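Local coordinates for Slr0280 protein (Synechocystis sp., PDB 5H3K), which is of unknown function but probably acts as a phosphodiester glycosidase of the NAGPA family, at residues R310-N315 and R330-A335. Sequence-based numbering, arbitrary orientation.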
loop_
_atom_site.group_PDB
_atom_site.type_symbol
_atom_site.label_atom_id
_atom_site.label_comp_id
_atom_site.label_asym_id
_atom_site.label_seq_id
_atom_site.Cartn_x
_atom_site.Cartn_y
_atom_site.Cartn_z
ATOM N N ARG A 310 10.073 -6.450 1.554
ATOM C CA ARG A 310 10.561 -5.744 2.738
ATOM C C ARG A 310 9.442 -4.948 3.356
ATOM O O ARG A 310 8.676 -4.304 2.642
ATOM C CB ARG A 310 11.674 -4.752 2.374
ATOM C CG ARG A 310 13.019 -5.384 2.001
ATOM C CD ARG A 310 13.660 -6.093 3.194
ATOM N NE ARG A 310 14.977 -6.614 2.843
ATOM C CZ ARG A 310 15.188 -7.824 2.334
ATOM N NH1 ARG A 310 14.170 -8.648 2.115
ATOM N NH2 ARG A 310 16.422 -8.209 2.036
ATOM N N PRO A 311 9.369 -4.943 4.691
ATOM C CA PRO A 311 8.500 -3.961 5.339
ATOM C C PRO A 311 9.087 -2.572 5.148
ATOM O O PRO A 311 10.316 -2.402 5.166
ATOM C CB PRO A 311 8.531 -4.368 6.821
ATOM C CG PRO A 311 9.802 -5.130 6.996
ATOM C CD PRO A 311 10.132 -5.757 5.658
ATOM N N LEU A 312 8.220 -1.589 4.951
ATOM C CA LEU A 312 8.654 -0.234 4.678
ATOM C C LEU A 312 7.948 0.684 5.641
ATOM O O LEU A 312 6.716 0.634 5.753
ATOM C CB LEU A 312 8.279 0.145 3.245
ATOM C CG LEU A 312 8.831 -0.734 2.118
ATOM C CD1 LEU A 312 8.303 -0.202 0.786
ATOM C CD2 LEU A 312 10.351 -0.716 2.138
ATOM N N MET A 313 8.710 1.519 6.342
ATOM C CA MET A 313 8.132 2.491 7.261
ATOM C C MET A 313 7.977 3.838 6.595
ATOM O O MET A 313 8.795 4.214 5.757
ATOM C CB MET A 313 9.028 2.667 8.489
ATOM C CG MET A 313 9.362 1.384 9.154
ATOM S SD MET A 313 7.996 0.698 10.079
ATOM C CE MET A 313 8.131 1.554 11.631
ATOM N N ALA A 314 6.922 4.558 6.981
ATOM C CA ALA A 314 6.628 5.902 6.464
ATOM C C ALA A 314 7.850 6.806 6.554
ATOM O O ALA A 314 8.183 7.536 5.612
ATOM C CB ALA A 314 5.483 6.520 7.238
ATOM N N ASN A 315 8.487 6.778 7.716
ATOM C CA ASN A 315 9.812 7.366 7.872
ATOM C C ASN A 315 10.849 6.248 7.755
ATOM O O ASN A 315 10.929 5.361 8.607
ATOM C CB ASN A 315 9.912 8.115 9.210
ATOM C CG ASN A 315 11.182 8.943 9.315
ATOM O OD1 ASN A 315 12.287 8.439 9.079
ATOM N ND2 ASN A 315 11.030 10.216 9.671
ATOM N N ARG A 330 6.282 5.135 -3.859
ATOM C CA ARG A 330 7.080 5.940 -4.772
ATOM C C ARG A 330 8.446 6.280 -4.180
ATOM O O ARG A 330 9.478 6.064 -4.824
ATOM C CB ARG A 330 6.339 7.235 -5.159
ATOM C CG ARG A 330 5.127 7.020 -6.051
ATOM C CD ARG A 330 4.211 8.227 -6.011
ATOM N NE ARG A 330 3.022 8.025 -6.832
ATOM C CZ ARG A 330 1.959 8.822 -6.822
ATOM N NH1 ARG A 330 1.909 9.868 -6.006
ATOM N NH2 ARG A 330 0.931 8.548 -7.612
ATOM N N ASP A 331 8.459 6.831 -2.966
ATOM C CA ASP A 331 9.705 7.331 -2.392
ATOM C C ASP A 331 10.718 6.227 -2.072
ATOM O O ASP A 331 11.925 6.442 -2.156
ATOM C CB ASP A 331 9.432 8.229 -1.167
ATOM C CG ASP A 331 8.685 9.536 -1.526
ATOM O OD1 ASP A 331 8.332 9.757 -2.713
ATOM O OD2 ASP A 331 8.439 10.340 -0.598
ATOM N N GLN A 332 10.243 5.032 -1.745
ATOM C CA GLN A 332 11.151 3.933 -1.420
ATOM C C GLN A 332 11.260 2.919 -2.558
ATOM O O GLN A 332 11.811 1.828 -2.381
ATOM C CB GLN A 332 10.761 3.278 -0.080
ATOM C CG GLN A 332 10.770 4.298 1.076
ATOM C CD GLN A 332 10.546 3.699 2.453
ATOM O OE1 GLN A 332 11.242 2.768 2.871
ATOM N NE2 GLN A 332 9.582 4.250 3.177
ATOM N N ARG A 333 10.736 3.304 -3.723
ATOM C CA ARG A 333 10.928 2.582 -4.993
ATOM C C ARG A 333 10.458 1.130 -4.994
ATOM O O ARG A 333 11.136 0.250 -5.550
ATOM C CB ARG A 333 12.393 2.644 -5.437
ATOM C CG ARG A 333 12.996 4.036 -5.283
ATOM C CD ARG A 333 13.043 4.771 -6.593
ATOM N NE ARG A 333 14.035 4.182 -7.490
ATOM C CZ ARG A 333 14.447 4.743 -8.622
ATOM N NH1 ARG A 333 13.957 5.919 -8.991
ATOM N NH2 ARG A 333 15.346 4.132 -9.382
ATOM N N ALA A 334 9.301 0.884 -4.381
ATOM C CA ALA A 334 8.709 -0.451 -4.376
ATOM C C ALA A 334 7.919 -0.668 -5.662
ATOM O O ALA A 334 7.160 0.203 -6.095
ATOM C CB ALA A 334 7.794 -0.634 -3.161
ATOM N N ALA A 335 8.089 -1.836 -6.272
ATOM C CA ALA A 335 7.297 -2.180 -7.442
ATOM C C ALA A 335 5.835 -2.413 -7.070
ATOM O O ALA A 335 4.937 -2.078 -7.844
ATOM C CB ALA A 335 7.874 -3.419 -8.129
HETATM O O HOH W 1 11.464 1.754 5.415
HETATM O O HOH W 2 8.205 6.849 2.862
#
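A Schellman motif closes helix 325-331, and the turn it makes sets Gln332 against the end of strand 307-313, where the side-chain amide meets the backbone of Met313. The motif is defined by the bond from Arg333 N to Arg330 O and by a second from Ala334 N to the carbonyl of the residue preceding Arg330, with Arg333 at positive phi (58°). Gln332, just past the helix end, holds CG anti to its own carbonyl carbon (chi1 -58°) and is extended beyond CG, which carries the amide across to the strand. There Gln332 NE2 donates to Met313 O at 2.7 Å; the oxygen lies close to the amide plane, whereas the donor is tilted 32° from the carbonyl plane. Two waters complete the grip. One accepts from Met313 N and donates to Gln332 OE1, 2.7 Å from that oxygen; the other accepts from Gln332 NE2 at 3.0 Å and donates to Ala314 O. Alongside, the side chains of Leu312 and Gln332 pass antiparallel to one another, with Leu312 CD2 3.7 Å from Gln332 OE1. The other leucine methyl, CD1, packs 4.0 Å from Ala334 CB, and Phe608 of strand 600-609 touches both residues. That strand also pairs with the 310-315 backbone through Leu312 to Ala604 and Ala314 to Ser602. Both ends of the glutamine amide are thus engaged, NE2 directly and through water, OE1 through water, which defines the flip of the group; one side chain serves the C=O of Met313 directly and its N-H through a water, beside an apolar leucine-alanine contact.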